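Local coordinates for protein peptidoglycan glycosyltransferase (Burkholderia ambifaria, PDB 5UY7) that is a penicillin-binding protein whose modelled part has a five-stranded antiparallel sheet flanked by helices, the fold shared with the serine beta-lactamases, at residues A[268-273]-A[322-327]; A[264-269]-A[386-391]; A[449-454]-A[514-519]. All blocks are in the same frame, centred on the assembly; numbering follows the deposited sequence.

How the contacts relate
Contacts 1 and 2 start from the same piece of chain: 264-269 pairs with 386-391, and 268-273, which shares Pro-268 and Gly-269 with it, carries the chain on to meet 322-327. Their centres lie about 15 Å apart. Contact 1 holds residues that fit the SxxK and SxN motifs of the family, and a sulfate there is bonded to Ser-270 and to Ser-462 of strand 459-466, so this is probably the active-site cleft. Contact 3 is separate, with its centre about 19 Å from that of contact 1 and about 21 Å from that of contact 2, and nearest atoms about 8 and 9 Å away. Its loop 449-454 precedes strand 459-466 along the chain.

Contact 1. Residues A[268-273]-A[322-327]. With SO4 (sulfate ion), chain B.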
ATOM      1  N   PRO A 268      -4.683   1.108  -8.227  1.00 18.71           N
ATOM      2  CA  PRO A 268      -3.687   1.306  -7.165  1.00 18.94           C
ATOM      3  C   PRO A 268      -2.282   1.606  -7.665  1.00 19.76           C
ATOM      4  O   PRO A 268      -1.470   2.126  -6.889  1.00 19.13           O
ATOM      5  CB  PRO A 268      -3.721  -0.028  -6.407  1.00 18.51           C
ATOM      6  CG  PRO A 268      -4.231  -1.025  -7.448  1.00 16.78           C
ATOM      7  CD  PRO A 268      -5.221  -0.261  -8.261  1.00 19.31           C
ATOM      8  N   GLY A 269      -1.948   1.243  -8.900  1.00 20.01           N
ATOM      9  CA  GLY A 269      -0.613   1.540  -9.400  1.00 19.26           C
ATOM     10  C   GLY A 269       0.481   0.873  -8.584  1.00 18.60           C
ATOM     11  O   GLY A 269       0.332  -0.254  -8.098  1.00 18.17           O
ATOM     12  N   SER A 270       1.583   1.606  -8.382  1.00 16.29           N
ATOM     13  CA  SER A 270       2.785   1.024  -7.782  1.00 16.82           C
ATOM     14  C   SER A 270       2.557   0.475  -6.381  1.00 19.29           C
ATOM     15  O   SER A 270       3.382  -0.308  -5.895  1.00 16.72           O
ATOM     16  CB  SER A 270       3.912   2.057  -7.744  1.00 17.26           C
ATOM     17  OG  SER A 270       4.277   2.437  -9.058  1.00 18.74           O
ATOM     18  N   ILE A 271       1.460   0.853  -5.721  1.00 15.50           N
ATOM     19  CA  ILE A 271       1.149   0.306  -4.402  1.00 14.10           C
ATOM     20  C   ILE A 271       0.978  -1.206  -4.444  1.00 15.58           C
ATOM     21  O   ILE A 271       1.139  -1.878  -3.414  1.00 15.61           O
ATOM     22  CB  ILE A 271      -0.102   1.034  -3.859  1.00 15.55           C
ATOM     23  CG1 ILE A 271       0.262   2.491  -3.559  1.00 15.87           C
ATOM     24  CG2 ILE A 271      -0.671   0.347  -2.625  1.00 17.67           C
ATOM     25  CD1 ILE A 271      -0.959   3.408  -3.397  1.00 17.40           C
ATOM     26  N   MET A 272       0.699  -1.771  -5.618  1.00 15.37           N
ATOM     27  CA  MET A 272       0.556  -3.220  -5.707  1.00 15.23           C
ATOM     28  C   MET A 272       1.878  -3.954  -5.870  1.00 16.91           C
ATOM     29  O   MET A 272       1.891  -5.179  -5.720  1.00 16.27           O
ATOM     30  CB  MET A 272      -0.346  -3.610  -6.876  1.00 17.17           C
ATOM     31  CG  MET A 272      -1.784  -3.162  -6.721  1.00 18.67           C
ATOM     32  SD  MET A 272      -2.558  -3.665  -5.172  1.00 20.31           S
ATOM     33  CE  MET A 272      -2.506  -5.450  -5.359  1.00 22.74           C
ATOM     34  N   LYS A 273       2.967  -3.257  -6.203  1.00 14.21           N
ATOM     35  CA  LYS A 273       4.214  -3.964  -6.488  1.00 13.74           C
ATOM     36  C   LYS A 273       4.673  -4.830  -5.319  1.00 14.06           C
ATOM     37  O   LYS A 273       5.157  -5.953  -5.571  1.00 15.08           O
ATOM     38  CB  LYS A 273       5.290  -2.954  -6.917  1.00 14.19           C
ATOM     39  CG  LYS A 273       5.000  -2.360  -8.289  1.00 13.37           C
ATOM     40  CD  LYS A 273       5.840  -1.112  -8.620  1.00 16.79           C
ATOM     41  CE  LYS A 273       5.533  -0.679 -10.039  1.00 16.26           C
ATOM     42  NZ  LYS A 273       6.029   0.708 -10.395  1.00 18.60           N
ATOM     43  N   GLN A 322      12.633  -1.388  -4.428  1.00 16.45           N
ATOM     44  CA  GLN A 322      13.339  -0.134  -4.161  1.00 16.67           C
ATOM     45  C   GLN A 322      13.170   0.880  -5.291  1.00 17.57           C
ATOM     46  O   GLN A 322      12.936   2.070  -5.042  1.00 18.15           O
ATOM     47  CB  GLN A 322      14.825  -0.436  -3.937  1.00 15.02           C
ATOM     48  CG  GLN A 322      15.690   0.772  -3.636  1.00 17.83           C
ATOM     49  CD  GLN A 322      17.150   0.450  -3.836  1.00 25.51           C
ATOM     50  OE1 GLN A 322      17.505  -0.255  -4.783  1.00 29.04           O
ATOM     51  NE2 GLN A 322      18.002   0.932  -2.937  1.00 23.20           N
ATOM     52  N   LYS A 323      13.306   0.433  -6.539  1.00 17.72           N
ATOM     53  CA  LYS A 323      13.279   1.318  -7.700  1.00 16.23           C
ATOM     54  C   LYS A 323      11.893   1.453  -8.318  1.00 17.53           C
ATOM     55  O   LYS A 323      11.727   2.224  -9.277  1.00 20.77           O
ATOM     56  CB  LYS A 323      14.269   0.806  -8.755  1.00 18.32           C
ATOM     57  CG  LYS A 323      15.720   0.731  -8.259  1.00 20.30           C
ATOM     58  CD  LYS A 323      16.257   2.105  -7.869  1.00 23.67           C
ATOM     59  CE  LYS A 323      17.735   2.021  -7.508  1.00 23.05           C
ATOM     60  NZ  LYS A 323      18.276   3.344  -7.105  1.00 24.14           N
ATOM     61  N   SER A 324      10.904   0.728  -7.794  1.00 16.31           N
ATOM     62  CA  SER A 324       9.528   0.781  -8.287  1.00 19.03           C
ATOM     63  C   SER A 324       9.465   0.438  -9.774  1.00 16.42           C
ATOM     64  O   SER A 324       8.771   1.087 -10.554  1.00 18.96           O
ATOM     65  CB  SER A 324       8.897   2.151  -8.020  1.00 22.79           C
ATOM     66  OG  SER A 324       7.481   2.066  -8.088  1.00 20.14           O
ATOM     67  N   SER A 325      10.174  -0.627 -10.154  1.00 17.21           N
ATOM     68  CA  SER A 325      10.305  -0.995 -11.562  1.00 17.00           C
ATOM     69  C   SER A 325       9.045  -1.708 -12.057  1.00 17.50           C
ATOM     70  O   SER A 325       8.665  -2.754 -11.517  1.00 17.18           O
ATOM     71  CB  SER A 325      11.536  -1.891 -11.733  1.00 17.57           C
ATOM     72  OG  SER A 325      11.616  -2.426 -13.048  1.00 19.22           O
ATOM     73  N   ASN A 326       8.394  -1.144 -13.083  1.00 18.72           N
ATOM     74  CA  ASN A 326       7.304  -1.849 -13.762  1.00 17.95           C
ATOM     75  C   ASN A 326       7.804  -3.095 -14.470  1.00 19.03           C
ATOM     76  O   ASN A 326       7.124  -4.130 -14.472  1.00 18.78           O
ATOM     77  CB  ASN A 326       6.644  -0.947 -14.804  1.00 17.85           C
ATOM     78  CG  ASN A 326       5.799   0.135 -14.194  1.00 24.80           C
ATOM     79  OD1 ASN A 326       5.527   0.122 -12.997  1.00 20.48           O
ATOM     80  ND2 ASN A 326       5.354   1.076 -15.024  1.00 28.96           N
ATOM     81  N   ILE A 327       8.959  -2.994 -15.127  1.00 17.13           N
ATOM     82  CA  ILE A 327       9.506  -4.137 -15.855  1.00 17.29           C
ATOM     83  C   ILE A 327       9.864  -5.259 -14.890  1.00 18.73           C
ATOM     84  O   ILE A 327       9.598  -6.440 -15.159  1.00 18.86           O
ATOM     85  CB  ILE A 327      10.714  -3.693 -16.696  1.00 18.26           C
ATOM     86  CG1 ILE A 327      10.243  -2.708 -17.765  1.00 19.86           C
ATOM     87  CG2 ILE A 327      11.398  -4.900 -17.345  1.00 22.77           C
ATOM     88  CD1 ILE A 327      11.359  -1.979 -18.440  1.00 23.72           C
TER
HETATM   89  S   SO4 B 701       4.466   6.216  -8.658  1.00 36.53           S
HETATM   90  O1  SO4 B 701       3.825   6.636  -7.408  1.00 39.48           O
HETATM   91  O2  SO4 B 701       5.907   6.114  -8.463  1.00 40.28           O
HETATM   92  O3  SO4 B 701       4.179   7.218  -9.680  1.00 46.73           O
HETATM   93  O4  SO4 B 701       3.968   4.930  -9.131  1.00 36.34           O
HETATM   94  O   HOH W   1       2.973   1.202 -11.503  1.00 23.11           O
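Lys-273 reaches across to Ser-324 and Asn-326, and with Ser-270 these residues fit the SxxK and SxN motifs of penicillin-binding proteins, consistent with an active site at the start of helix 273-282. The hydrogen bonds converge on one amine. Lys-273 NZ bonds Asn-326 OD1 at 2.7 Å and the backbone O of Ser-324 at 2.8 Å; the amine stands well above the plane of that carbonyl, 59° out of it, but only 27° from the plane of the Asn-326 side-chain amide. Ser-324 OG, 3.0 Å from Lys-273 NZ, also bonds Lys-461. From its own segment Ser-270 OG joins in, 2.8 Å from Lys-273 NZ, so four oxygens lie close to the nitrogen, more than its protons can all serve with straight bonds. The lysine chain is extended beyond CG, which carries NZ over to the Schellman turn where Ser-324 leaves its helix. Lys-273 CD passes 3.6 Å from Ser-324 OG, and Tyr-382 touches the lysine. Water and anion bonds gather at Ser-270. A water donates to Ser-270 OG and to Asn-326 OD1, bridging the segments, while Ser-270 OG donates to O4 of the sulfate, probably from the crystallisation liquor, at a doubtfully short 2.5 Å.

Contact 2. Residues A[264-269]-A[386-391]; sequences DVFEPG and LSVSLF
Phe-266 and Val-388 are joined by two backbone hydrogen bonds, Phe-266 N to Val-388 O and Val-388 N to Phe-266 O, both 2.9 Å, with angles at the hydrogen of 151° and 159°. They form the hydrogen-bonded pair of a very short antiparallel two-stranded sheet. Weaker CA-H...O contacts continue it on both sides; Val-265 CA, for instance, comes within 3.1 Å of Val-388 O. That same oxygen lies over one face of the Phe-266 ring, offset toward the rim, 3.7 Å from CD1. The ring is there because CG of Phe-266 sits between its own N and carbonyl carbon (chi1 51°), folding it back over the partner strand. A water accepts from Leu-390 N and lies in the ring plane at the edge. Leu-386 O, buried and without a hydrogen-bond partner, meets carbons instead, with Glu-267 CG and Pro-268 CD each at 3.4 Å; the carboxylate of Glu-267 turns to Gly-385 N. Further out, the Pro-268 ring packs on two branched side chains at about right angles, CG against Leu-386 CD2 at 3.8 Å and CB against Val-388 CG2 at 3.8 Å. Leu-393 of helix 390-401 touches Phe-266, Pro-268 and Val-388, and Arg-478 and Ser-480 of strand 477-485 reach Phe-266, so the Phe-266 ring bridges that helix and a strand of the five-stranded sheet, while strand 388-389 leads directly into the helix.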
ATOM      1  N   ASP A 264     -14.968   5.283  -2.978  1.00 28.28           N
ATOM      2  CA  ASP A 264     -14.270   5.691  -4.190  1.00 31.43           C
ATOM      3  C   ASP A 264     -13.191   4.680  -4.559  1.00 26.40           C
ATOM      4  O   ASP A 264     -12.359   4.306  -3.723  1.00 24.77           O
ATOM      5  CB  ASP A 264     -13.671   7.086  -4.018  1.00 31.13           C
ATOM      6  CG  ASP A 264     -14.734   8.179  -4.029  1.00 35.57           C
ATOM      7  OD1 ASP A 264     -15.941   7.847  -3.979  1.00 45.45           O
ATOM      8  OD2 ASP A 264     -14.367   9.366  -4.098  1.00 39.56           O
ATOM      9  N   VAL A 265     -13.200   4.239  -5.817  1.00 26.19           N
ATOM     10  CA  VAL A 265     -12.213   3.272  -6.273  1.00 25.35           C
ATOM     11  C   VAL A 265     -11.336   3.895  -7.348  1.00 24.56           C
ATOM     12  O   VAL A 265     -11.726   4.831  -8.054  1.00 28.05           O
ATOM     13  CB  VAL A 265     -12.843   1.958  -6.784  1.00 29.76           C
ATOM     14  CG1 VAL A 265     -13.678   1.321  -5.691  1.00 30.84           C
ATOM     15  CG2 VAL A 265     -13.662   2.199  -8.028  1.00 29.65           C
ATOM     16  N   PHE A 266     -10.129   3.345  -7.461  1.00 23.60           N
ATOM     17  CA  PHE A 266      -9.110   3.837  -8.377  1.00 26.53           C
ATOM     18  C   PHE A 266      -8.111   2.720  -8.625  1.00 22.07           C
ATOM     19  O   PHE A 266      -8.052   1.736  -7.881  1.00 21.97           O
ATOM     20  CB  PHE A 266      -8.392   5.069  -7.816  1.00 24.12           C
ATOM     21  CG  PHE A 266      -7.874   4.883  -6.414  1.00 23.19           C
ATOM     22  CD1 PHE A 266      -8.687   5.160  -5.321  1.00 23.76           C
ATOM     23  CD2 PHE A 266      -6.574   4.447  -6.184  1.00 22.03           C
ATOM     24  CE1 PHE A 266      -8.213   4.994  -4.027  1.00 23.35           C
ATOM     25  CE2 PHE A 266      -6.098   4.287  -4.889  1.00 23.18           C
ATOM     26  CZ  PHE A 266      -6.927   4.558  -3.814  1.00 22.10           C
ATOM     27  N   GLU A 267      -7.319   2.885  -9.675  1.00 21.38           N
ATOM     28  CA  GLU A 267      -6.256   1.920  -9.931  1.00 19.63           C
ATOM     29  C   GLU A 267      -5.116   2.144  -8.943  1.00 20.97           C
ATOM     30  O   GLU A 267      -4.620   3.270  -8.818  1.00 21.98           O
ATOM     31  CB  GLU A 267      -5.755   2.032 -11.368  1.00 24.00           C
ATOM     32  CG  GLU A 267      -6.819   1.676 -12.412  1.00 26.50           C
ATOM     33  CD  GLU A 267      -6.296   1.775 -13.829  1.00 30.18           C
ATOM     34  OE1 GLU A 267      -6.085   2.905 -14.315  1.00 36.57           O
ATOM     35  OE2 GLU A 267      -6.085   0.720 -14.451  1.00 33.05           O
ATOM     36  N   PRO A 268      -4.683   1.108  -8.227  1.00 18.71           N
ATOM     37  CA  PRO A 268      -3.687   1.306  -7.165  1.00 18.94           C
ATOM     38  C   PRO A 268      -2.282   1.606  -7.665  1.00 19.76           C
ATOM     39  O   PRO A 268      -1.470   2.126  -6.889  1.00 19.13           O
ATOM     40  CB  PRO A 268      -3.721  -0.028  -6.407  1.00 18.51           C
ATOM     41  CG  PRO A 268      -4.231  -1.025  -7.448  1.00 16.78           C
ATOM     42  CD  PRO A 268      -5.221  -0.261  -8.261  1.00 19.31           C
ATOM     43  N   GLY A 269      -1.948   1.243  -8.900  1.00 20.01           N
ATOM     44  CA  GLY A 269      -0.613   1.540  -9.400  1.00 19.26           C
ATOM     45  C   GLY A 269       0.481   0.873  -8.584  1.00 18.60           C
ATOM     46  O   GLY A 269       0.332  -0.254  -8.098  1.00 18.17           O
ATOM     47  N   LEU A 386      -7.012  -3.141 -12.464  1.00 23.93           N
ATOM     48  CA  LEU A 386      -7.911  -3.476 -11.371  1.00 23.44           C
ATOM     49  C   LEU A 386      -8.164  -2.188 -10.603  1.00 25.73           C
ATOM     50  O   LEU A 386      -7.392  -1.233 -10.702  1.00 24.75           O
ATOM     51  CB  LEU A 386      -7.325  -4.548 -10.435  1.00 22.25           C
ATOM     52  CG  LEU A 386      -6.214  -4.153  -9.446  1.00 24.34           C
ATOM     53  CD1 LEU A 386      -5.882  -5.332  -8.543  1.00 25.49           C
ATOM     54  CD2 LEU A 386      -4.944  -3.658 -10.135  1.00 24.18           C
ATOM     55  N   SER A 387      -9.249  -2.156  -9.837  1.00 25.26           N
ATOM     56  CA  SER A 387      -9.555  -0.975  -9.038  1.00 25.95           C
ATOM     57  C   SER A 387      -9.819  -1.378  -7.596  1.00 22.37           C
ATOM     58  O   SER A 387     -10.310  -2.476  -7.318  1.00 23.11           O
ATOM     59  CB  SER A 387     -10.751  -0.191  -9.595  1.00 32.36           C
ATOM     60  OG  SER A 387     -11.931  -0.965  -9.560  1.00 37.43           O
ATOM     61  N   VAL A 388      -9.468  -0.469  -6.681  1.00 20.86           N
ATOM     62  CA  VAL A 388      -9.513  -0.700  -5.241  1.00 19.40           C
ATOM     63  C   VAL A 388      -9.955   0.592  -4.568  1.00 21.26           C
ATOM     64  O   VAL A 388      -9.855   1.674  -5.142  1.00 23.11           O
ATOM     65  CB  VAL A 388      -8.139  -1.115  -4.675  1.00 17.89           C
ATOM     66  CG1 VAL A 388      -7.596  -2.336  -5.414  1.00 18.60           C
ATOM     67  CG2 VAL A 388      -7.161   0.061  -4.780  1.00 20.83           C
ATOM     68  N   SER A 389     -10.415   0.475  -3.324  1.00 21.58           N
ATOM     69  CA  SER A 389     -10.613   1.639  -2.467  1.00 19.78           C
ATOM     70  C   SER A 389      -9.392   1.810  -1.571  1.00 20.36           C
ATOM     71  O   SER A 389      -8.608   0.881  -1.376  1.00 18.73           O
ATOM     72  CB  SER A 389     -11.860   1.490  -1.592  1.00 23.06           C
ATOM     73  OG  SER A 389     -11.660   0.442  -0.650  1.00 21.63           O
ATOM     74  N   LEU A 390      -9.255   3.010  -0.991  1.00 19.66           N
ATOM     75  CA  LEU A 390      -8.154   3.211  -0.048  1.00 18.81           C
ATOM     76  C   LEU A 390      -8.316   2.314   1.175  1.00 18.34           C
ATOM     77  O   LEU A 390      -7.325   1.791   1.705  1.00 18.11           O
ATOM     78  CB  LEU A 390      -8.058   4.677   0.371  1.00 19.57           C
ATOM     79  CG  LEU A 390      -6.813   5.019   1.205  1.00 17.20           C
ATOM     80  CD1 LEU A 390      -5.557   4.879   0.363  1.00 19.00           C
ATOM     81  CD2 LEU A 390      -6.943   6.445   1.750  1.00 18.44           C
ATOM     82  N   PHE A 391      -9.558   2.109   1.622  1.00 18.90           N
ATOM     83  CA  PHE A 391      -9.811   1.187   2.723  1.00 19.04           C
ATOM     84  C   PHE A 391      -9.262  -0.197   2.405  1.00 21.45           C
ATOM     85  O   PHE A 391      -8.585  -0.818   3.233  1.00 19.52           O
ATOM     86  CB  PHE A 391     -11.313   1.109   3.015  1.00 19.82           C
ATOM     87  CG  PHE A 391     -11.653   0.302   4.242  1.00 23.94           C
ATOM     88  CD1 PHE A 391     -11.729  -1.083   4.188  1.00 28.86           C
ATOM     89  CD2 PHE A 391     -11.906   0.933   5.452  1.00 27.72           C
ATOM     90  CE1 PHE A 391     -12.037  -1.821   5.321  1.00 29.82           C
ATOM     91  CE2 PHE A 391     -12.218   0.196   6.586  1.00 26.86           C
ATOM     92  CZ  PHE A 391     -12.282  -1.177   6.518  1.00 28.33           C
TER
HETATM   93  O   HOH W   2     -11.035   5.226  -1.603  1.00 20.59           O

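Contact 3. Residues A[449-454]-A[514-519]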
ATOM      1  N   PRO A 449      11.698   9.214  -0.961  1.00 21.09           N
ATOM      2  CA  PRO A 449      12.382   9.708   0.242  1.00 22.11           C
ATOM      3  C   PRO A 449      11.550  10.700   1.040  1.00 22.32           C
ATOM      4  O   PRO A 449      11.796  10.866   2.246  1.00 23.66           O
ATOM      5  CB  PRO A 449      13.648  10.365  -0.325  1.00 24.36           C
ATOM      6  CG  PRO A 449      13.238  10.816  -1.686  1.00 27.19           C
ATOM      7  CD  PRO A 449      12.308   9.744  -2.196  1.00 22.90           C
ATOM      8  N   ASP A 450      10.565  11.344   0.416  1.00 23.53           N
ATOM      9  CA  ASP A 450       9.702  12.285   1.119  1.00 25.77           C
ATOM     10  C   ASP A 450       8.744  11.597   2.076  1.00 21.87           C
ATOM     11  O   ASP A 450       8.057  12.293   2.841  1.00 23.00           O
ATOM     12  CB  ASP A 450       8.901  13.132   0.123  1.00 28.09           C
ATOM     13  CG  ASP A 450       9.751  14.181  -0.575  1.00 49.51           C
ATOM     14  OD1 ASP A 450      10.975  14.223  -0.334  1.00 56.18           O
ATOM     15  OD2 ASP A 450       9.190  14.971  -1.362  1.00 62.77           O
ATOM     16  N   ALA A 451       8.672  10.268   2.056  1.00 17.66           N
ATOM     17  CA  ALA A 451       7.859   9.526   3.011  1.00 14.77           C
ATOM     18  C   ALA A 451       8.651   9.068   4.223  1.00 17.05           C
ATOM     19  O   ALA A 451       8.070   8.477   5.138  1.00 17.97           O
ATOM     20  CB  ALA A 451       7.208   8.320   2.329  1.00 16.79           C
ATOM     21  N   ALA A 452       9.955   9.312   4.248  1.00 16.64           N
ATOM     22  CA  ALA A 452      10.750   9.003   5.424  1.00 17.97           C
ATOM     23  C   ALA A 452      10.227   9.767   6.636  1.00 16.35           C
ATOM     24  O   ALA A 452       9.698  10.876   6.515  1.00 18.46           O
ATOM     25  CB  ALA A 452      12.213   9.366   5.191  1.00 18.23           C
ATOM     26  N   VAL A 453      10.410   9.166   7.809  1.00 15.75           N
ATOM     27  CA  VAL A 453       9.972   9.727   9.089  1.00 15.07           C
ATOM     28  C   VAL A 453      11.189   9.898   9.985  1.00 18.22           C
ATOM     29  O   VAL A 453      11.737   8.899  10.478  1.00 17.89           O
ATOM     30  CB  VAL A 453       8.923   8.818   9.759  1.00 15.03           C
ATOM     31  CG1 VAL A 453       8.564   9.342  11.144  1.00 16.77           C
ATOM     32  CG2 VAL A 453       7.689   8.666   8.882  1.00 16.91           C
ATOM     33  N   PRO A 454      11.649  11.124  10.225  1.00 19.97           N
ATOM     34  CA  PRO A 454      12.831  11.319  11.074  1.00 20.86           C
ATOM     35  C   PRO A 454      12.667  10.630  12.422  1.00 19.65           C
ATOM     36  O   PRO A 454      11.660  10.813  13.120  1.00 22.66           O
ATOM     37  CB  PRO A 454      12.910  12.844  11.218  1.00 25.02           C
ATOM     38  CG  PRO A 454      12.250  13.359   9.953  1.00 26.70           C
ATOM     39  CD  PRO A 454      11.133  12.390   9.672  1.00 22.44           C
ATOM     40  N   PRO A 514       4.760  13.020   2.098  1.00 19.08           N
ATOM     41  CA  PRO A 514       4.858  13.855   3.304  1.00 19.50           C
ATOM     42  C   PRO A 514       3.644  13.764   4.204  1.00 20.52           C
ATOM     43  O   PRO A 514       3.776  13.971   5.414  1.00 20.35           O
ATOM     44  CB  PRO A 514       5.034  15.268   2.735  1.00 22.77           C
ATOM     45  CG  PRO A 514       5.691  15.029   1.406  1.00 22.10           C
ATOM     46  CD  PRO A 514       5.024  13.806   0.877  1.00 21.47           C
ATOM     47  N   VAL A 515       2.460  13.480   3.649  1.00 20.07           N
ATOM     48  CA  VAL A 515       1.281  13.294   4.488  1.00 19.14           C
ATOM     49  C   VAL A 515       1.400  12.002   5.283  1.00 16.77           C
ATOM     50  O   VAL A 515       1.116  11.959   6.485  1.00 17.20           O
ATOM     51  CB  VAL A 515      -0.001  13.301   3.637  1.00 20.98           C
ATOM     52  CG1 VAL A 515      -1.224  13.318   4.564  1.00 21.84           C
ATOM     53  CG2 VAL A 515      -0.010  14.479   2.691  1.00 22.34           C
ATOM     54  N   PHE A 516       1.783  10.911   4.611  1.00 16.19           N
ATOM     55  CA  PHE A 516       2.079   9.676   5.327  1.00 15.36           C
ATOM     56  C   PHE A 516       3.101   9.927   6.430  1.00 17.01           C
ATOM     57  O   PHE A 516       2.922   9.500   7.582  1.00 14.80           O
ATOM     58  CB  PHE A 516       2.601   8.601   4.361  1.00 15.69           C
ATOM     59  CG  PHE A 516       3.295   7.459   5.066  1.00 15.13           C
ATOM     60  CD1 PHE A 516       2.564   6.372   5.536  1.00 15.21           C
ATOM     61  CD2 PHE A 516       4.672   7.489   5.295  1.00 15.15           C
ATOM     62  CE1 PHE A 516       3.181   5.333   6.201  1.00 15.39           C
ATOM     63  CE2 PHE A 516       5.302   6.444   5.976  1.00 16.74           C
ATOM     64  CZ  PHE A 516       4.555   5.367   6.418  1.00 17.60           C
ATOM     65  N   SER A 517       4.189  10.616   6.085  1.00 15.90           N
ATOM     66  CA  SER A 517       5.273  10.818   7.038  1.00 16.81           C
ATOM     67  C   SER A 517       4.793  11.584   8.261  1.00 16.98           C
ATOM     68  O   SER A 517       5.099  11.218   9.401  1.00 17.02           O
ATOM     69  CB  SER A 517       6.424  11.567   6.374  1.00 17.92           C
ATOM     70  OG  SER A 517       7.383  11.954   7.346  1.00 18.65           O
ATOM     71  N   ALA A 518       4.047  12.665   8.036  1.00 15.70           N
ATOM     72  CA  ALA A 518       3.564  13.480   9.142  1.00 17.03           C
ATOM     73  C   ALA A 518       2.624  12.684  10.037  1.00 17.99           C
ATOM     74  O   ALA A 518       2.751  12.701  11.265  1.00 16.64           O
ATOM     75  CB  ALA A 518       2.873  14.734   8.599  1.00 18.57           C
ATOM     76  N   ILE A 519       1.677  11.962   9.441  1.00 14.87           N
ATOM     77  CA  ILE A 519       0.723  11.222  10.258  1.00 14.49           C
ATOM     78  C   ILE A 519       1.417  10.089  10.999  1.00 14.96           C
ATOM     79  O   ILE A 519       1.169   9.869  12.187  1.00 15.20           O
ATOM     80  CB  ILE A 519      -0.446  10.712   9.401  1.00 15.82           C
ATOM     81  CG1 ILE A 519      -1.258  11.902   8.899  1.00 15.72           C
ATOM     82  CG2 ILE A 519      -1.285   9.720  10.208  1.00 15.56           C
ATOM     83  CD1 ILE A 519      -2.373  11.530   7.904  1.00 17.31           C
TER
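Ser-517 and Phe-516 both swing their side chains opposite their own backbone nitrogens (chi1 171° and 163°), and from neighbouring positions on helix 509-526 they reach two successive carbonyls of the loop 449-454. Ser-517 OG donates to Ala-452 O at 2.7 Å, approaching off the plane of that carbonyl by 34°. It is the one hydrogen bond between the two segments, and it lies close to where the backbones come nearest, Ala-451 to Ser-517. Ser-517 CB also rests against the loop, 3.7 Å from Ala-451 O.

Phe-516 deals with the carbonyl before. Ala-451 O sits in the ring plane at its edge, 3.5 Å from both CD2 and CE2 of Phe-516, facing the C-H groups of the aromatic rim. The oxygen is buried and has no hydrogen-bond partner, so this edge contact gives it a weakly polar neighbour. Apolar contacts fill in around it: Ala-451 CB is 4.0 Å from Phe-516 CD2, and CG2 of Val-453 lies 4.4 Å from CE2 of the same ring while also standing 3.6 Å from Ser-517 OG.

At the other end, Pro-514 meets Asp-450. Lacking an N-H, the proline leaves the helix kinked, and Asp-450 O approaches its CA in a long C-H...O contact. The proline CG packs on Asp-450 CB at 3.9 Å.

Behind the contact, Phe-516 meets the ring of Phe-481 obliquely and touches Val-494 of strand 492-499. Val-515 and Ile-519 also lean on that strand, Ile-519 reaches strand 222-229 as well, and Ala-518 faces helix 201-217. The loop thus lies along a helix that itself packs on the five-stranded sheet.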